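Local structure of exotoxin type A (Streptococcus pyogenes phage T12, 1FNU) at residues Y79-Y84 with L145-R150; Q19-L24 with S195-I200; T60-K63 with M67-L70; E180-D185 with E205-K210. The protein is a phage-encoded superantigen exotoxin that, like its staphylococcal and streptococcal relatives, probably bridges MHC class II molecules and T-cell receptors to overstimulate T cells. All coordinates share one frame; numbering follows the deposited sequence.

Contact 1 of 4, residues Y79-Y84 with L145-R150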
# COMPACT_ATOMS: atom_id res chain seq x y z
N TYR A 79 -13.66 -20.65 8.41
CA TYR A 79 -13.95 -20.09 9.76
C TYR A 79 -12.66 -19.35 10.11
O TYR A 79 -11.66 -19.97 10.38
CB TYR A 79 -14.23 -21.23 10.73
CG TYR A 79 -14.72 -20.70 12.04
CD1 TYR A 79 -13.89 -19.86 12.84
CD2 TYR A 79 -16.00 -20.98 12.50
CE1 TYR A 79 -14.35 -19.32 14.07
CE2 TYR A 79 -16.46 -20.42 13.78
CZ TYR A 79 -15.61 -19.60 14.52
OH TYR A 79 -16.01 -19.03 15.70
N GLY A 80 -12.63 -18.04 10.07
CA GLY A 80 -11.34 -17.39 10.29
C GLY A 80 -11.43 -16.04 11.01
O GLY A 80 -12.51 -15.44 11.07
N VAL A 81 -10.27 -15.63 11.55
CA VAL A 81 -10.11 -14.35 12.28
C VAL A 81 -9.60 -13.39 11.19
O VAL A 81 -8.49 -13.54 10.74
CB VAL A 81 -9.02 -14.55 13.42
CG1 VAL A 81 -8.75 -13.22 14.20
CG2 VAL A 81 -9.51 -15.70 14.34
N GLU A 82 -10.41 -12.45 10.75
CA GLU A 82 -9.99 -11.59 9.68
C GLU A 82 -9.30 -10.28 10.06
O GLU A 82 -9.49 -9.81 11.18
CB GLU A 82 -11.17 -11.27 8.75
CG GLU A 82 -12.12 -10.25 9.22
CD GLU A 82 -12.84 -10.57 10.53
OE1 GLU A 82 -12.75 -11.65 11.15
OE2 GLU A 82 -13.58 -9.73 10.98
N TYR A 83 -8.51 -9.78 9.11
CA TYR A 83 -7.82 -8.49 9.19
C TYR A 83 -8.03 -7.74 7.88
O TYR A 83 -8.27 -8.32 6.79
CB TYR A 83 -6.30 -8.60 9.43
CG TYR A 83 -5.51 -9.19 8.29
CD1 TYR A 83 -5.40 -10.57 8.14
CD2 TYR A 83 -4.85 -8.38 7.37
CE1 TYR A 83 -4.64 -11.17 7.08
CE2 TYR A 83 -4.06 -8.98 6.28
CZ TYR A 83 -3.99 -10.38 6.18
OH TYR A 83 -3.23 -10.93 5.17
N TYR A 84 -7.92 -6.42 8.01
CA TYR A 84 -8.12 -5.46 6.93
C TYR A 84 -6.84 -4.72 6.54
O TYR A 84 -6.51 -4.60 5.34
CB TYR A 84 -9.20 -4.44 7.39
CG TYR A 84 -10.51 -5.14 7.65
CD1 TYR A 84 -11.31 -5.51 6.59
CD2 TYR A 84 -10.92 -5.51 8.93
CE1 TYR A 84 -12.43 -6.18 6.74
CE2 TYR A 84 -12.11 -6.24 9.09
CZ TYR A 84 -12.83 -6.55 7.96
OH TYR A 84 -14.05 -7.20 7.99
N LEU A 145 -11.08 -23.26 16.83
CA LEU A 145 -11.21 -23.57 18.27
C LEU A 145 -10.55 -22.52 19.14
O LEU A 145 -11.09 -22.17 20.19
CB LEU A 145 -10.62 -24.92 18.51
CG LEU A 145 -11.41 -26.01 17.74
CD1 LEU A 145 -10.67 -27.26 17.99
CD2 LEU A 145 -12.76 -26.21 18.20
N ASP A 146 -9.41 -22.01 18.68
CA ASP A 146 -8.63 -20.92 19.35
C ASP A 146 -9.52 -19.67 19.33
O ASP A 146 -9.73 -19.02 20.35
CB ASP A 146 -7.34 -20.74 18.57
CG ASP A 146 -6.38 -19.77 19.21
OD1 ASP A 146 -6.39 -19.63 20.46
OD2 ASP A 146 -5.57 -19.18 18.45
N TYR A 147 -10.14 -19.37 18.19
CA TYR A 147 -10.99 -18.20 18.17
C TYR A 147 -12.00 -18.34 19.28
O TYR A 147 -12.10 -17.48 20.11
CB TYR A 147 -11.75 -18.01 16.88
CG TYR A 147 -12.74 -16.90 17.08
CD1 TYR A 147 -12.32 -15.55 17.10
CD2 TYR A 147 -14.08 -17.18 17.32
CE1 TYR A 147 -13.24 -14.51 17.40
CE2 TYR A 147 -15.02 -16.12 17.61
CZ TYR A 147 -14.59 -14.79 17.65
OH TYR A 147 -15.60 -13.80 17.98
N LYS A 148 -12.79 -19.42 19.27
CA LYS A 148 -13.74 -19.60 20.37
C LYS A 148 -13.11 -19.61 21.79
O LYS A 148 -13.66 -19.06 22.73
CB LYS A 148 -14.53 -20.89 20.13
CG LYS A 148 -15.43 -20.67 18.91
CD LYS A 148 -15.96 -22.02 18.32
CE LYS A 148 -17.25 -21.88 17.50
NZ LYS A 148 -17.59 -23.12 16.69
N VAL A 149 -11.93 -20.19 21.97
CA VAL A 149 -11.39 -20.14 23.32
C VAL A 149 -11.14 -18.66 23.67
O VAL A 149 -11.53 -18.19 24.75
CB VAL A 149 -10.06 -20.89 23.38
CG1 VAL A 149 -9.30 -20.57 24.72
CG2 VAL A 149 -10.33 -22.39 23.25
N ARG A 150 -10.48 -17.94 22.77
CA ARG A 150 -10.16 -16.56 23.03
C ARG A 150 -11.33 -15.57 23.16
O ARG A 150 -11.26 -14.70 24.03
CB ARG A 150 -9.09 -16.03 22.07
CG ARG A 150 -7.77 -16.80 22.18
CD ARG A 150 -6.67 -16.01 21.47
NE ARG A 150 -5.73 -16.84 20.73
CZ ARG A 150 -4.63 -16.38 20.15
NH1 ARG A 150 -4.33 -15.07 20.25
NH2 ARG A 150 -3.82 -17.23 19.50

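Contact 2 of 4, residues Q19-L24 with S195-I200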
# COMPACT_ATOMS: atom_id res chain seq x y z
N GLN A 19 -4.33 -3.53 21.82
CA GLN A 19 -5.71 -3.44 21.47
C GLN A 19 -5.99 -4.12 20.08
O GLN A 19 -7.10 -4.60 19.87
CB GLN A 19 -6.19 -1.96 21.43
CG GLN A 19 -5.63 -1.20 20.20
CD GLN A 19 -4.37 -0.46 20.56
OE1 GLN A 19 -3.76 -0.71 21.61
NE2 GLN A 19 -3.96 0.48 19.70
N ASN A 20 -4.99 -4.11 19.18
CA ASN A 20 -5.12 -4.71 17.82
C ASN A 20 -5.23 -6.26 17.85
O ASN A 20 -5.69 -6.82 16.87
CB ASN A 20 -3.99 -4.25 16.86
CG ASN A 20 -4.09 -2.74 16.56
OD1 ASN A 20 -5.15 -2.18 16.71
ND2 ASN A 20 -3.00 -2.11 16.16
N ILE A 21 -4.84 -6.90 18.97
CA ILE A 21 -5.07 -8.36 19.15
C ILE A 21 -6.51 -8.39 19.73
O ILE A 21 -7.34 -9.17 19.29
CB ILE A 21 -4.08 -8.96 20.14
CG1 ILE A 21 -2.66 -8.83 19.61
CG2 ILE A 21 -4.42 -10.48 20.43
CD1 ILE A 21 -2.39 -9.59 18.27
N TYR A 22 -6.80 -7.52 20.69
CA TYR A 22 -8.15 -7.41 21.27
C TYR A 22 -9.29 -7.33 20.20
O TYR A 22 -10.31 -8.03 20.31
CB TYR A 22 -8.29 -6.15 22.20
CG TYR A 22 -9.76 -5.81 22.60
CD1 TYR A 22 -10.49 -6.61 23.54
CD2 TYR A 22 -10.45 -4.75 22.00
CE1 TYR A 22 -11.80 -6.35 23.84
CE2 TYR A 22 -11.82 -4.48 22.31
CZ TYR A 22 -12.48 -5.28 23.22
OH TYR A 22 -13.82 -5.02 23.58
N PHE A 23 -9.17 -6.45 19.20
CA PHE A 23 -10.27 -6.34 18.25
C PHE A 23 -10.45 -7.58 17.33
O PHE A 23 -11.54 -7.80 16.84
CB PHE A 23 -10.12 -5.02 17.42
CG PHE A 23 -10.42 -3.77 18.21
CD1 PHE A 23 -11.75 -3.42 18.48
CD2 PHE A 23 -9.37 -2.90 18.62
CE1 PHE A 23 -12.07 -2.22 19.14
CE2 PHE A 23 -9.63 -1.71 19.29
CZ PHE A 23 -11.01 -1.35 19.56
N LEU A 24 -9.39 -8.38 17.16
CA LEU A 24 -9.42 -9.59 16.34
C LEU A 24 -10.26 -10.68 17.07
O LEU A 24 -11.06 -11.38 16.47
CB LEU A 24 -8.00 -10.16 16.16
CG LEU A 24 -6.88 -9.42 15.39
CD1 LEU A 24 -5.54 -10.21 15.46
CD2 LEU A 24 -7.38 -9.11 13.94
N SER A 195 -1.43 -8.82 10.41
CA SER A 195 -1.14 -9.67 9.27
C SER A 195 -0.02 -10.68 9.58
O SER A 195 -0.12 -11.84 9.18
CB SER A 195 -0.71 -8.81 8.07
OG SER A 195 -0.39 -9.63 6.96
N LYS A 196 1.05 -10.20 10.19
CA LYS A 196 2.17 -11.07 10.54
C LYS A 196 1.83 -12.08 11.68
O LYS A 196 2.13 -13.27 11.56
CB LYS A 196 3.41 -10.24 10.90
CG LYS A 196 3.40 -9.86 12.42
CD LYS A 196 4.71 -9.24 13.15
CE LYS A 196 6.06 -10.05 12.91
NZ LYS A 196 6.12 -11.57 13.39
N TYR A 197 1.12 -11.60 12.70
CA TYR A 197 0.70 -12.35 13.87
C TYR A 197 -0.22 -13.50 13.44
O TYR A 197 -0.08 -14.63 13.95
CB TYR A 197 -0.15 -11.50 14.84
CG TYR A 197 -0.60 -12.30 16.05
CD1 TYR A 197 0.33 -12.75 16.99
CD2 TYR A 197 -1.93 -12.76 16.15
CE1 TYR A 197 -0.02 -13.65 17.96
CE2 TYR A 197 -2.28 -13.65 17.12
CZ TYR A 197 -1.31 -14.11 18.02
OH TYR A 197 -1.66 -15.02 19.00
N LEU A 198 -1.15 -13.23 12.51
CA LEU A 198 -2.14 -14.25 12.16
C LEU A 198 -1.63 -15.46 11.34
O LEU A 198 -2.35 -16.46 11.12
CB LEU A 198 -3.37 -13.53 11.53
CG LEU A 198 -4.23 -12.71 12.55
CD1 LEU A 198 -5.31 -11.91 11.85
CD2 LEU A 198 -4.94 -13.71 13.55
N MET A 199 -0.36 -15.38 10.98
CA MET A 199 0.30 -16.41 10.24
C MET A 199 0.38 -17.64 11.14
O MET A 199 0.71 -18.68 10.64
CB MET A 199 1.67 -15.94 9.72
CG MET A 199 1.54 -14.91 8.56
SD MET A 199 3.15 -14.17 8.01
CE MET A 199 3.88 -15.43 7.23
N ILE A 200 0.04 -17.57 12.43
CA ILE A 200 -0.01 -18.84 13.18
C ILE A 200 -1.09 -19.79 12.60
O ILE A 200 -1.09 -21.00 12.88
CB ILE A 200 -0.32 -18.62 14.70
CG1 ILE A 200 -1.59 -17.76 14.81
CG2 ILE A 200 0.98 -18.04 15.40
CD1 ILE A 200 -2.27 -17.72 16.16

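Contact 3 of 4, residues T60-K63 with M67-L70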
# COMPACT_ATOMS: atom_id res chain seq x y z
N THR A 60 -8.04 -16.08 1.59
CA THR A 60 -7.30 -16.90 2.55
C THR A 60 -5.97 -17.37 1.99
O THR A 60 -5.90 -17.86 0.83
CB THR A 60 -8.01 -18.15 3.05
OG1 THR A 60 -7.10 -18.84 3.90
CG2 THR A 60 -8.48 -19.11 1.85
N GLU A 61 -4.93 -17.22 2.82
CA GLU A 61 -3.61 -17.61 2.45
C GLU A 61 -3.34 -18.89 3.15
O GLU A 61 -3.34 -18.91 4.36
CB GLU A 61 -2.53 -16.58 2.86
CG GLU A 61 -2.40 -15.42 1.91
CD GLU A 61 -1.35 -14.41 2.41
OE1 GLU A 61 -0.15 -14.89 2.65
OE2 GLU A 61 -1.79 -13.20 2.54
N LEU A 62 -3.02 -19.92 2.37
CA LEU A 62 -2.72 -21.23 2.89
C LEU A 62 -1.20 -21.46 2.95
O LEU A 62 -0.40 -20.59 2.71
CB LEU A 62 -3.46 -22.28 2.03
CG LEU A 62 -4.97 -22.01 2.24
CD1 LEU A 62 -5.78 -22.33 1.01
CD2 LEU A 62 -5.47 -22.80 3.50
N LYS A 63 -0.82 -22.66 3.31
CA LYS A 63 0.54 -23.02 3.49
C LYS A 63 1.46 -22.76 2.35
O LYS A 63 2.52 -22.18 2.52
CB LYS A 63 0.63 -24.49 3.86
CG LYS A 63 2.04 -24.93 4.11
CD LYS A 63 2.06 -26.41 4.48
CE LYS A 63 3.44 -26.89 4.30
NZ LYS A 63 3.67 -27.91 5.42
N MET A 67 -1.32 -26.57 -1.19
CA MET A 67 -2.54 -26.46 -0.39
C MET A 67 -3.66 -25.66 -1.10
O MET A 67 -4.82 -26.13 -1.12
CB MET A 67 -2.23 -25.88 1.01
CG MET A 67 -3.39 -26.03 2.03
SD MET A 67 -2.93 -25.61 3.77
CE MET A 67 -1.84 -27.00 4.34
N ALA A 68 -3.36 -24.49 -1.68
CA ALA A 68 -4.38 -23.73 -2.41
C ALA A 68 -4.98 -24.62 -3.52
O ALA A 68 -6.20 -24.68 -3.67
CB ALA A 68 -3.82 -22.42 -3.03
N THR A 69 -4.12 -25.29 -4.30
CA THR A 69 -4.67 -26.16 -5.34
C THR A 69 -5.47 -27.35 -4.76
O THR A 69 -6.45 -27.76 -5.36
CB THR A 69 -3.54 -26.53 -6.52
OG1 THR A 69 -3.67 -27.88 -7.03
CG2 THR A 69 -2.16 -26.29 -6.05
N LEU A 70 -5.15 -27.82 -3.54
CA LEU A 70 -5.92 -28.96 -2.96
C LEU A 70 -7.40 -28.52 -2.77
O LEU A 70 -8.32 -29.29 -3.08
CB LEU A 70 -5.39 -29.41 -1.58
CG LEU A 70 -5.51 -30.88 -1.07
CD1 LEU A 70 -5.67 -30.78 0.44
CD2 LEU A 70 -6.65 -31.75 -1.67

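Contact 4 of 4, residues E180-D185 with E205-K210. Unlike the reference sequence in segment 205-210: N209 (reference Ser), K210 (reference Asn).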
# COMPACT_ATOMS: atom_id res chain seq x y z
N GLU A 180 2.08 -35.20 16.86
CA GLU A 180 2.59 -34.07 17.57
C GLU A 180 1.58 -32.98 18.13
O GLU A 180 0.65 -32.51 17.43
CB GLU A 180 3.70 -33.54 16.65
CG GLU A 180 4.53 -32.38 17.10
CD GLU A 180 5.94 -32.46 16.49
OE1 GLU A 180 5.98 -32.76 15.27
OE2 GLU A 180 7.00 -32.26 17.21
N SER A 181 1.74 -32.65 19.41
CA SER A 181 0.92 -31.61 20.06
C SER A 181 1.51 -30.27 19.48
O SER A 181 2.60 -30.28 18.87
CB SER A 181 1.13 -31.66 21.59
OG SER A 181 2.50 -31.31 21.91
N PHE A 182 0.78 -29.15 19.59
CA PHE A 182 1.32 -27.85 19.13
C PHE A 182 0.73 -26.67 19.92
O PHE A 182 -0.26 -26.81 20.67
CB PHE A 182 1.19 -27.65 17.57
CG PHE A 182 -0.21 -27.79 17.05
CD1 PHE A 182 -1.08 -26.73 17.04
CD2 PHE A 182 -0.68 -29.04 16.69
CE1 PHE A 182 -2.42 -26.90 16.68
CE2 PHE A 182 -2.04 -29.25 16.32
CZ PHE A 182 -2.91 -28.18 16.32
N TRP A 183 1.29 -25.48 19.77
CA TRP A 183 0.71 -24.45 20.57
C TRP A 183 0.83 -23.13 19.89
O TRP A 183 1.60 -23.02 18.92
CB TRP A 183 1.34 -24.43 21.98
CG TRP A 183 2.79 -24.31 21.96
CD1 TRP A 183 3.72 -25.32 21.99
CD2 TRP A 183 3.53 -23.09 21.87
NE1 TRP A 183 5.00 -24.79 21.94
CE2 TRP A 183 4.90 -23.42 21.87
CE3 TRP A 183 3.16 -21.73 21.81
CZ2 TRP A 183 5.92 -22.44 21.80
CZ3 TRP A 183 4.18 -20.74 21.74
CH2 TRP A 183 5.54 -21.11 21.73
N PHE A 184 0.01 -22.16 20.32
CA PHE A 184 0.02 -20.81 19.76
C PHE A 184 0.23 -19.82 20.93
O PHE A 184 -0.42 -19.97 21.98
CB PHE A 184 -1.33 -20.44 19.11
CG PHE A 184 -1.79 -21.35 18.01
CD1 PHE A 184 -0.92 -21.89 17.12
CD2 PHE A 184 -3.15 -21.63 17.87
CE1 PHE A 184 -1.40 -22.71 16.09
CE2 PHE A 184 -3.60 -22.47 16.81
CZ PHE A 184 -2.72 -22.98 15.96
N ASP A 185 1.11 -18.83 20.74
CA ASP A 185 1.35 -17.75 21.71
C ASP A 185 0.18 -16.74 21.68
O ASP A 185 -0.14 -16.21 20.61
CB ASP A 185 2.63 -17.02 21.35
CG ASP A 185 3.17 -16.26 22.49
OD1 ASP A 185 2.30 -15.73 23.25
OD2 ASP A 185 4.41 -16.19 22.64
N GLU A 205 -3.78 -25.92 10.04
CA GLU A 205 -3.83 -27.09 10.93
C GLU A 205 -5.27 -27.48 11.32
O GLU A 205 -6.07 -26.66 11.76
CB GLU A 205 -2.95 -26.82 12.17
CG GLU A 205 -2.91 -27.89 13.21
CD GLU A 205 -2.24 -29.21 12.76
OE1 GLU A 205 -2.69 -29.84 11.73
OE2 GLU A 205 -1.25 -29.63 13.46
N THR A 206 -5.57 -28.77 11.13
CA THR A 206 -6.90 -29.31 11.34
C THR A 206 -6.88 -30.58 12.22
O THR A 206 -5.99 -31.41 12.11
CB THR A 206 -7.54 -29.62 9.91
OG1 THR A 206 -7.58 -28.41 9.10
CG2 THR A 206 -8.97 -30.15 10.01
N LEU A 207 -7.85 -30.75 13.09
CA LEU A 207 -7.80 -31.97 13.86
C LEU A 207 -9.13 -32.51 14.14
O LEU A 207 -10.13 -31.86 13.94
CB LEU A 207 -7.01 -31.80 15.11
CG LEU A 207 -7.29 -30.41 15.62
CD1 LEU A 207 -8.60 -30.48 16.25
CD2 LEU A 207 -6.25 -30.00 16.58
N ASP A 208 -9.14 -33.74 14.60
CA ASP A 208 -10.38 -34.44 14.87
C ASP A 208 -11.00 -33.87 16.17
O ASP A 208 -10.41 -34.00 17.25
CB ASP A 208 -9.94 -35.89 14.97
CG ASP A 208 -11.03 -36.86 15.41
OD1 ASP A 208 -12.15 -36.40 15.75
OD2 ASP A 208 -10.68 -38.11 15.39
N ASN A 209 -12.15 -33.24 16.11
CA ASN A 209 -12.63 -32.71 17.36
C ASN A 209 -13.12 -33.68 18.42
O ASN A 209 -13.30 -33.26 19.56
CB ASN A 209 -13.72 -31.69 17.13
CG ASN A 209 -14.79 -32.23 16.32
OD1 ASN A 209 -14.55 -33.10 15.55
ND2 ASN A 209 -15.98 -31.69 16.45
N LYS A 210 -13.32 -34.96 18.08
CA LYS A 210 -13.81 -35.91 19.07
C LYS A 210 -12.63 -36.30 19.91
O LYS A 210 -12.76 -36.50 21.10
CB LYS A 210 -14.36 -37.21 18.42
CG LYS A 210 -15.27 -38.10 19.37
CD LYS A 210 -16.59 -37.36 19.61
CE LYS A 210 -17.34 -37.11 18.24
NZ LYS A 210 -18.52 -36.10 18.17

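Contact 1 of 4, residues Y79-Y84 with L145-R150
Y79 and V81 meet Y147 and K148 where the two domains of the toxin join: the end of strand 75-80 of the OB-fold domain comes up against helix 142-157, the long helix of the beta-grasp domain. The backbones come nearest at V81 and Y147, whose CA atoms are 7.1 Å apart. The Y79 side chain reaches across to the helix and meets Y147 at about a right angle. Its edge takes Y147 CD2 near the ring plane, with Y79 CE1 3.9 Å from Y147 CD2. The closest approach is made by the hydroxyl, with Y79 OH 3.1 Å from Y147 CD2, a tight polar-to-ring contact. K148 crosses the outer end of the same ring with its extended chain, and its CE lies 3.6 Å from Y79 OH. On the Y147 side, V81 adds its CG2 branch, which stands beside the backbone N and rests 3.9 Å from Y147 CD1. The polar ends are used elsewhere: Y147 OH is hydrogen-bonded to G27 O, while K148 NZ binds E134 O and forms a salt bridge with E144. One turn after D146 on the same helix, R150 grips it side-on, NE donating to D146 OD1 over 2.9 Å in an almost straight bond (177°) and NH2 to D146 OD2 over 2.8 Å. This ion pair lies within the helix, and neither residue contacts 79-84. Across the domain boundary the chemistry is van der Waals packing of aromatic and aliphatic groups together with the Y79 hydroxyl, without hydrogen bonds between the segments.

Contact 2 of 4, residues Q19-L24 with S195-I200
I21 and Y197 mark the closest backbone approach, 8.8 Å between their CA atoms, where the first helical turns of 19-26 face the end of helix 194-197 as it passes into a 3-10 turn at 198-200. That separation leaves the contact to side chains. I21 sends its terminal CD1 over one face of the Y197 ring, crossing it at about a right angle. The methyl lies 4.1 Å from the ring centroid, I21 CD1 being 21° off the normal and displaced toward the rim, a CH-pi contact in which I21 CD1 and Y197 CD2 are 3.8 Å apart. With CG anti to its backbone N (chi1 179°), Y197 extends from its helix and presents that face. One turn on from I21, L24 meets L198 tip to tip, L24 CD1 lying 4.0 Å from L198 CD1. The far end of Y197 is polar: its OH is hydrogen-bonded to D185 O and to R150 NH1. Away from this interface, F23 makes a cation-pi contact with R95 of the second subunit. The buried cluster, apolar in its contacts across the segments, packs the first helix against helix 194-197 and the 3-10 turn that follows it, joining the N-terminal helix to the beta-grasp part of the superantigen fold.

Contact 3 of 4, residues T60-K63 with M67-L70
M67 carries the contact, its thioether set across the chain at L62 and K63, just past strand 57-61. L62 CB is 3.8 Å from M67 CG, and the two side chains cross at about a right angle, with L62 CD2 also 3.8 Å from M67 SD. Farther along, the methionine bends at its last torsion (chi3 -72°), which brings the methyl against the next residue: M67 CE lies 3.6 Å from K63 CB and touches the aliphatic part of that lysine again at CD. The sulfur receives a weak hydrogen bond from the backbone, K63 N to M67 SD, long at 3.7 Å but nearly straight at 167°. Beside the methionine, the other branch of L62 reaches the helix backbone, its CD1 4.0 Å from A68 CA. L62 thus sits with one methyl by the sulfur and the other by the helix turn. The chain passes from the third strand of the OB-fold barrel through L62, K63 and N64 straight into helix 65-72, the helix that in this fold separates the third and fourth strands. N64, just ahead of the helix, accepts a hydrogen bond at OD1 from M67 N and so ties the start of the helix to the turn. K202 reaches in from farther along the chain, its NZ bonding both L62 O and K63 O, so both loop carbonyls after the strand are bonded by the same ammonium group. N204 packs on L62 and M67, while L46 of strand 45-48 lies against both L62 and A68, and Q40 touches A68 from a loop.

Contact 4 of 4, residues E180-D185 with E205-K210
F182 and E205 meet beside the beta-grasp sheet, where 182-185, one of its two edge strands, faces the small two-stranded sheet formed by 139-141 and 206-208. The strands are not paired here, the nearest CA atoms, those of F182 and E205, being 9.7 Å apart, and the gap is filled by the phenyl ring and the E205 side chain. F182 holds its CG between the backbone N and the carbonyl carbon (chi1 56°), which sends the ring toward 205-210. E205 comes from the opposite direction and bends at its second torsion (chi2 67°), bringing its chain onto the outer end of the ring. F182 CZ is 3.1 Å from the methylene E205 CG, tight for two carbons, and F182 CE2 is 3.0 Å from the carboxylate oxygen E205 OE2, which meets the ring obliquely. The carboxylate and ring planes stand 37° apart, so the acid neither lies flat on the ring nor stands square to it. Its other oxygen, OE1, takes a weak hydrogen bond from T206 N, 3.1 Å away, which may limit its rotation. L207 closes in at the ring edge, its CD2 3.8 Å from F182 CZ near the ring plane. Around the contact, F182 also meets the F174 ring and bonds F174 through the backbone, A142 of helix 142-157 touches the F182 side chain, and L207 pairs by its backbone with V140 of strand 139-141.

How the contacts relate
Contacts 1 and 2 both join the OB-fold and beta-grasp domains, their centres about 9 Å apart, and R150 NH1 meets Y197 OH between them. Contact 2 is buried and purely apolar across its segments; contact 1 is partly buried and mixes one tyrosine hydroxyl and a lysine chain with its apolar packing. Contact 4, also buried, lies within the beta-grasp domain and sets an acid against an aromatic ring; from its first strand F184 packs on D146, and D185 O bonds Y197 OH. Contact 3 belongs to the OB-fold domain alone, farthest of the four from the chain centre, and is a partly buried, short-range link with K63 exposed and a weak backbone-to-sulfur bond.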